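Local coordinates for protein telomerase reverse transcriptase (PDB 6ZDQ) that probably elongates chromosome ends as the catalytic subunit of telomerase, a reverse transcriptase that copies a template within the enzyme's RNA into telomeric DNA repeats, at residues E298-S303 with Y470-H475; F332-D337 with N505-V510. All coordinates share one frame; numbering follows the deposited sequence.

Interaction 1 (E298-S303 with Y470-H475); sequences ESYRAS and YSAMVH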
loop_
_atom_site.group_PDB
_atom_site.type_symbol
_atom_site.label_atom_id
_atom_site.label_comp_id
_atom_site.label_asym_id
_atom_site.label_seq_id
_atom_site.Cartn_x
_atom_site.Cartn_y
_atom_site.Cartn_z
ATOM N N GLU A 298 -23.972 4.586 -20.649
ATOM C CA GLU A 298 -24.052 5.254 -19.357
ATOM C C GLU A 298 -24.074 4.260 -18.202
ATOM O O GLU A 298 -23.714 4.625 -17.076
ATOM C CB GLU A 298 -25.293 6.152 -19.312
ATOM C CG GLU A 298 -25.338 7.109 -18.129
ATOM C CD GLU A 298 -26.598 7.954 -18.112
ATOM O OE1 GLU A 298 -27.482 7.719 -18.961
ATOM O OE2 GLU A 298 -26.702 8.854 -17.251
ATOM N N SER A 299 -24.484 3.013 -18.453
ATOM C CA SER A 299 -24.504 2.012 -17.391
ATOM C C SER A 299 -23.094 1.607 -16.984
ATOM O O SER A 299 -22.817 1.409 -15.795
ATOM C CB SER A 299 -25.304 0.789 -17.836
ATOM O OG SER A 299 -24.708 0.173 -18.965
ATOM N N TYR A 300 -22.187 1.477 -17.954
ATOM C CA TYR A 300 -20.793 1.206 -17.629
ATOM C C TYR A 300 -20.116 2.406 -16.985
ATOM O O TYR A 300 -19.117 2.234 -16.276
ATOM C CB TYR A 300 -20.027 0.790 -18.885
ATOM C CG TYR A 300 -20.043 -0.697 -19.160
ATOM C CD1 TYR A 300 -21.150 -1.308 -19.733
ATOM C CD2 TYR A 300 -18.942 -1.487 -18.859
ATOM C CE1 TYR A 300 -21.162 -2.668 -19.990
ATOM C CE2 TYR A 300 -18.946 -2.844 -19.109
ATOM C CZ TYR A 300 -20.056 -3.429 -19.677
ATOM O OH TYR A 300 -20.057 -4.780 -19.930
ATOM N N ARG A 301 -20.639 3.612 -17.206
ATOM C CA ARG A 301 -20.079 4.814 -16.606
ATOM C C ARG A 301 -20.446 4.959 -15.133
ATOM O O ARG A 301 -19.863 5.803 -14.445
ATOM C CB ARG A 301 -20.542 6.042 -17.398
ATOM C CG ARG A 301 -19.659 7.272 -17.249
ATOM C CD ARG A 301 -19.630 8.111 -18.526
ATOM N NE ARG A 301 -20.964 8.489 -18.987
ATOM C CZ ARG A 301 -21.584 7.934 -20.024
ATOM N NH1 ARG A 301 -20.988 6.974 -20.719
ATOM N NH2 ARG A 301 -22.798 8.340 -20.368
ATOM N N ALA A 302 -21.389 4.153 -14.637
ATOM C CA ALA A 302 -21.703 4.142 -13.213
ATOM C C ALA A 302 -20.579 3.540 -12.381
ATOM O O ALA A 302 -20.482 3.834 -11.186
ATOM C CB ALA A 302 -23.000 3.371 -12.963
ATOM N N SER A 303 -19.734 2.708 -12.984
ATOM C CA SER A 303 -18.614 2.087 -12.291
ATOM C C SER A 303 -17.422 3.035 -12.312
ATOM O O SER A 303 -16.954 3.428 -13.386
ATOM C CB SER A 303 -18.250 0.755 -12.945
ATOM O OG SER A 303 -19.371 -0.111 -12.995
ATOM N N TYR A 470 -18.262 -7.042 -12.968
ATOM C CA TYR A 470 -19.252 -6.293 -12.202
ATOM C C TYR A 470 -19.818 -5.126 -13.000
ATOM O O TYR A 470 -20.997 -4.787 -12.843
ATOM C CB TYR A 470 -18.647 -5.799 -10.889
ATOM C CG TYR A 470 -18.752 -6.797 -9.758
ATOM C CD1 TYR A 470 -19.233 -8.081 -9.979
ATOM C CD2 TYR A 470 -18.387 -6.450 -8.463
ATOM C CE1 TYR A 470 -19.337 -8.996 -8.947
ATOM C CE2 TYR A 470 -18.489 -7.357 -7.424
ATOM C CZ TYR A 470 -18.963 -8.629 -7.672
ATOM O OH TYR A 470 -19.064 -9.533 -6.640
ATOM N N SER A 471 -19.008 -4.504 -13.859
ATOM C CA SER A 471 -19.536 -3.435 -14.700
ATOM C C SER A 471 -20.485 -3.984 -15.757
ATOM O O SER A 471 -21.397 -3.277 -16.195
ATOM C CB SER A 471 -18.396 -2.659 -15.356
ATOM O OG SER A 471 -18.835 -1.379 -15.772
ATOM N N ALA A 472 -20.283 -5.234 -16.180
ATOM C CA ALA A 472 -21.259 -5.886 -17.045
ATOM C C ALA A 472 -22.511 -6.272 -16.267
ATOM O O ALA A 472 -23.623 -6.215 -16.805
ATOM C CB ALA A 472 -20.637 -7.115 -17.707
ATOM N N MET A 473 -22.347 -6.668 -15.002
ATOM C CA MET A 473 -23.490 -7.077 -14.191
ATOM C C MET A 473 -24.444 -5.916 -13.950
ATOM O O MET A 473 -25.665 -6.060 -14.088
ATOM C CB MET A 473 -23.010 -7.653 -12.858
ATOM C CG MET A 473 -24.139 -7.948 -11.884
ATOM S SD MET A 473 -23.557 -8.396 -10.240
ATOM C CE MET A 473 -22.748 -6.878 -9.743
ATOM N N VAL A 474 -23.904 -4.752 -13.578
ATOM C CA VAL A 474 -24.745 -3.584 -13.339
ATOM C C VAL A 474 -25.449 -3.156 -14.619
ATOM O O VAL A 474 -26.558 -2.610 -14.575
ATOM C CB VAL A 474 -23.906 -2.438 -12.733
ATOM C CG1 VAL A 474 -22.810 -2.006 -13.690
ATOM C CG2 VAL A 474 -24.792 -1.260 -12.368
ATOM N N HIS A 475 -24.832 -3.409 -15.775
ATOM C CA HIS A 475 -25.417 -2.998 -17.046
ATOM C C HIS A 475 -26.741 -3.709 -17.311
ATOM O O HIS A 475 -27.757 -3.066 -17.596
ATOM C CB HIS A 475 -24.426 -3.262 -18.182
ATOM C CG HIS A 475 -24.981 -2.989 -19.547
ATOM N ND1 HIS A 475 -25.671 -1.836 -19.854
ATOM C CD2 HIS A 475 -24.944 -3.719 -20.686
ATOM C CE1 HIS A 475 -26.036 -1.867 -21.123
ATOM N NE2 HIS A 475 -25.608 -2.999 -21.651
#

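Interaction 2 (F332-D337 with N505-V510); sequences FILKFD and NIYDQV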
loop_
_atom_site.group_PDB
_atom_site.type_symbol
_atom_site.label_atom_id
_atom_site.label_comp_id
_atom_site.label_asym_id
_atom_site.label_seq_id
_atom_site.Cartn_x
_atom_site.Cartn_y
_atom_site.Cartn_z
ATOM N N PHE A 332 -33.833 8.829 -1.089
ATOM C CA PHE A 332 -33.821 7.437 -0.651
ATOM C C PHE A 332 -32.453 6.846 -0.979
ATOM O O PHE A 332 -32.135 6.616 -2.151
ATOM C CB PHE A 332 -34.938 6.643 -1.326
ATOM C CG PHE A 332 -36.318 7.162 -1.034
ATOM C CD1 PHE A 332 -36.958 6.845 0.154
ATOM C CD2 PHE A 332 -36.983 7.957 -1.954
ATOM C CE1 PHE A 332 -38.231 7.319 0.423
ATOM C CE2 PHE A 332 -38.255 8.433 -1.692
ATOM C CZ PHE A 332 -38.880 8.113 -0.501
ATOM N N ILE A 333 -31.649 6.596 0.050
ATOM C CA ILE A 333 -30.280 6.124 -0.127
ATOM C C ILE A 333 -30.227 4.623 0.120
ATOM O O ILE A 333 -30.985 4.075 0.929
ATOM C CB ILE A 333 -29.300 6.884 0.794
ATOM C CG1 ILE A 333 -29.441 8.395 0.595
ATOM C CG2 ILE A 333 -27.866 6.488 0.502
ATOM C CD1 ILE A 333 -30.282 9.083 1.642
ATOM N N LEU A 334 -29.314 3.947 -0.584
ATOM C CA LEU A 334 -29.168 2.495 -0.477
ATOM C C LEU A 334 -27.682 2.158 -0.592
ATOM O O LEU A 334 -27.113 2.218 -1.686
ATOM C CB LEU A 334 -29.988 1.781 -1.543
ATOM C CG LEU A 334 -31.356 1.272 -1.083
ATOM C CD1 LEU A 334 -32.047 0.534 -2.204
ATOM C CD2 LEU A 334 -31.216 0.360 0.120
ATOM N N LYS A 335 -27.064 1.816 0.539
ATOM C CA LYS A 335 -25.652 1.450 0.594
ATOM C C LYS A 335 -25.550 -0.041 0.902
ATOM O O LYS A 335 -25.949 -0.485 1.983
ATOM C CB LYS A 335 -24.910 2.280 1.641
ATOM C CG LYS A 335 -23.401 2.078 1.653
ATOM C CD LYS A 335 -22.967 1.073 2.708
ATOM C CE LYS A 335 -21.459 0.891 2.695
ATOM N NZ LYS A 335 -21.001 -0.069 3.736
ATOM N N PHE A 336 -25.020 -0.808 -0.049
ATOM C CA PHE A 336 -24.807 -2.235 0.141
ATOM C C PHE A 336 -23.496 -2.643 -0.518
ATOM O O PHE A 336 -22.938 -1.917 -1.343
ATOM C CB PHE A 336 -25.974 -3.070 -0.407
ATOM C CG PHE A 336 -26.208 -2.910 -1.883
ATOM C CD1 PHE A 336 -26.900 -1.816 -2.375
ATOM C CD2 PHE A 336 -25.759 -3.869 -2.777
ATOM C CE1 PHE A 336 -27.127 -1.673 -3.731
ATOM C CE2 PHE A 336 -25.982 -3.733 -4.134
ATOM C CZ PHE A 336 -26.670 -2.633 -4.611
ATOM N N ASP A 337 -23.006 -3.822 -0.138
ATOM C CA ASP A 337 -21.735 -4.328 -0.633
ATOM C C ASP A 337 -21.816 -5.839 -0.797
ATOM O O ASP A 337 -22.709 -6.499 -0.259
ATOM C CB ASP A 337 -20.573 -3.961 0.301
ATOM C CG ASP A 337 -20.698 -4.605 1.668
ATOM O OD1 ASP A 337 -21.764 -4.463 2.305
ATOM O OD2 ASP A 337 -19.729 -5.263 2.103
ATOM N N ASN A 505 -40.259 4.703 -6.409
ATOM C CA ASN A 505 -40.401 3.550 -7.294
ATOM C C ASN A 505 -39.042 2.997 -7.707
ATOM O O ASN A 505 -38.875 1.781 -7.859
ATOM C CB ASN A 505 -41.224 3.936 -8.522
ATOM C CG ASN A 505 -41.617 2.735 -9.359
ATOM O OD1 ASN A 505 -40.886 2.325 -10.262
ATOM N ND2 ASN A 505 -42.778 2.163 -9.062
ATOM N N ILE A 506 -38.057 3.878 -7.898
ATOM C CA ILE A 506 -36.700 3.424 -8.188
ATOM C C ILE A 506 -36.095 2.746 -6.964
ATOM O O ILE A 506 -35.402 1.727 -7.078
ATOM C CB ILE A 506 -35.840 4.603 -8.679
ATOM C CG1 ILE A 506 -36.306 5.057 -10.065
ATOM C CG2 ILE A 506 -34.366 4.236 -8.706
ATOM C CD1 ILE A 506 -36.182 3.990 -11.135
ATOM N N TYR A 507 -36.351 3.299 -5.775
ATOM C CA TYR A 507 -35.845 2.707 -4.540
ATOM C C TYR A 507 -36.314 1.266 -4.375
ATOM O O TYR A 507 -35.527 0.387 -4.002
ATOM C CB TYR A 507 -36.289 3.558 -3.348
ATOM C CG TYR A 507 -36.034 2.946 -1.985
ATOM C CD1 TYR A 507 -34.867 3.222 -1.287
ATOM C CD2 TYR A 507 -36.973 2.114 -1.386
ATOM C CE1 TYR A 507 -34.635 2.677 -0.036
ATOM C CE2 TYR A 507 -36.746 1.560 -0.138
ATOM C CZ TYR A 507 -35.578 1.845 0.532
ATOM O OH TYR A 507 -35.352 1.298 1.776
ATOM N N ASP A 508 -37.596 1.006 -4.634
ATOM C CA ASP A 508 -38.140 -0.333 -4.427
ATOM C C ASP A 508 -37.571 -1.333 -5.428
ATOM O O ASP A 508 -37.276 -2.478 -5.065
ATOM C CB ASP A 508 -39.666 -0.295 -4.510
ATOM C CG ASP A 508 -40.289 0.519 -3.390
ATOM O OD1 ASP A 508 -39.788 0.438 -2.249
ATOM O OD2 ASP A 508 -41.274 1.241 -3.651
ATOM N N GLN A 509 -37.418 -0.925 -6.691
ATOM C CA GLN A 509 -36.987 -1.861 -7.727
ATOM C C GLN A 509 -35.587 -2.398 -7.455
ATOM O O GLN A 509 -35.334 -3.598 -7.610
ATOM C CB GLN A 509 -37.040 -1.190 -9.099
ATOM C CG GLN A 509 -38.438 -0.860 -9.590
ATOM C CD GLN A 509 -38.447 -0.353 -11.021
ATOM O OE1 GLN A 509 -38.039 -1.057 -11.945
ATOM N NE2 GLN A 509 -38.907 0.879 -11.211
ATOM N N VAL A 510 -34.659 -1.526 -7.057
ATOM C CA VAL A 510 -33.303 -1.980 -6.768
ATOM C C VAL A 510 -33.278 -2.806 -5.485
ATOM O O VAL A 510 -32.553 -3.803 -5.385
ATOM C CB VAL A 510 -32.338 -0.781 -6.708
ATOM C CG1 VAL A 510 -32.852 0.279 -5.750
ATOM C CG2 VAL A 510 -30.935 -1.233 -6.318
#

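Interaction 1 (E298-S303 with Y470-H475)
Ser299 meets His475, and Tyr300 meets Ser471, where a turn-like connection passes along one flank of helix 460-477. The CA atoms of Ser299 and His475 are 5.1 Å apart, those of Tyr300 and Ser471 5.6 Å. Residues 298-302 have helical backbone angles but only weak i-to-i+3 bonds, whereas 470-475 is part of helix 460-477, with Val474 N bonded to Tyr470 O. Tyr300 lays its ring across the helix backbone: Ser471 O stands 3.7 Å above the ring plane, over its centre, and Tyr300 OH reaches Ala472, 3.3 Å from its CB. With chi1 of -89° the ring swings towards the helix, although its CB does not point directly at it. Beside it, the His475 imidazole, whose CG lies opposite the backbone N (chi1 175°), extends towards Ser299 and Tyr300; the two ring planes are inclined at 51°. Two polar pairs border the tyrosine. Ser303 OG and Ser471 OG are hydrogen-bonded at 3.1 Å, and Ser303 OG is also bonded to Arg492 NE, so two partners hold this hydroxyl. Ser299 OG faces His475 ND1, but their modelled separation is too short to be trusted at this resolution, so the exact geometry of that bond is doubtful. Leu290 and Leu293 of helix 263-296 also touch Tyr300. Helix 460-477 belongs to the reverse-transcriptase palm, following a QG-containing segment consistent with motif B; here it is packed against the connection between helices 263-296 and 307-325.

Interaction 2 (F332-D337 with N505-V510)
This is an apolar strand-to-helix packing contact within the palm subdomain. Strand 332-337, whose sequence ends in FD, is consistent with motif A; helix 504-514 follows the hairpin 489-492/496-501, whose VDD turn is consistent with motif C. The strand lies inside the antiparallel four-stranded sheet, where Phe332, Leu334 and Phe336 pair through their backbones with 496-501, and Ile333 and Lys335 with 532-534. The strand and helix segments run nearly parallel, with axes 9.1 Å apart at closest approach and an angle of 21° between their directions. Tyr507 contributes more than any other residue, about a third of the 274 Å² buried. Its chi1 of 170° turns CG away from the backbone N and extends the ring towards the strand, where CD1 comes within 3.4 Å of Phe332 CB and CE1 within 3.7 Å of Leu334 CG. The phenol ring is thus met at neighbouring carbons by two residues that point from the strand towards the helix. Leu334 stands roughly perpendicular to the Tyr507 side chain. Phe332 touches through its CB, while its ring turns away from the helix, and the two aromatic planes make an oblique pair at 49° with centroids 5.5 Å apart. At the edge of the tyrosine ring, near its plane, lies Ile333 O, 4.0 Å from CE1. One turn further along the helix, Val510 CG1 meets Leu334 CD1 at 3.6 Å, the two side chains lying antiparallel alongside one another. Leu334 therefore fits between Tyr507 and Val510. Neighbouring strands extend the layer: Leu499 touches Val510, and Val533 touches Leu334 and Tyr507. No hydrogen bond joins the segments, which leaves fit and apolar burial to hold the pair together.

How the interactions relate
From the N terminus the chain meets 298-303 first, in the connection between two helices, and then 332-337, the first of the four palm strands in sequence. Helix 460-477 follows and closes interaction 1 over 166 intervening residues; helix 504-514 then closes interaction 2 over 167. Because the segments alternate, the two closures cross instead of nesting. Their centres are 16 Å apart and their nearest atoms about 7 Å, without touching. The antiparallel sheet relates them: Val474 contacts strand 489-492 at its margin, whereas 332-337 is an interior strand. Interaction 1 ties the 263-296/307-325 connection to helix 460-477, and interaction 2 ties strand 332-337 to helix 504-514.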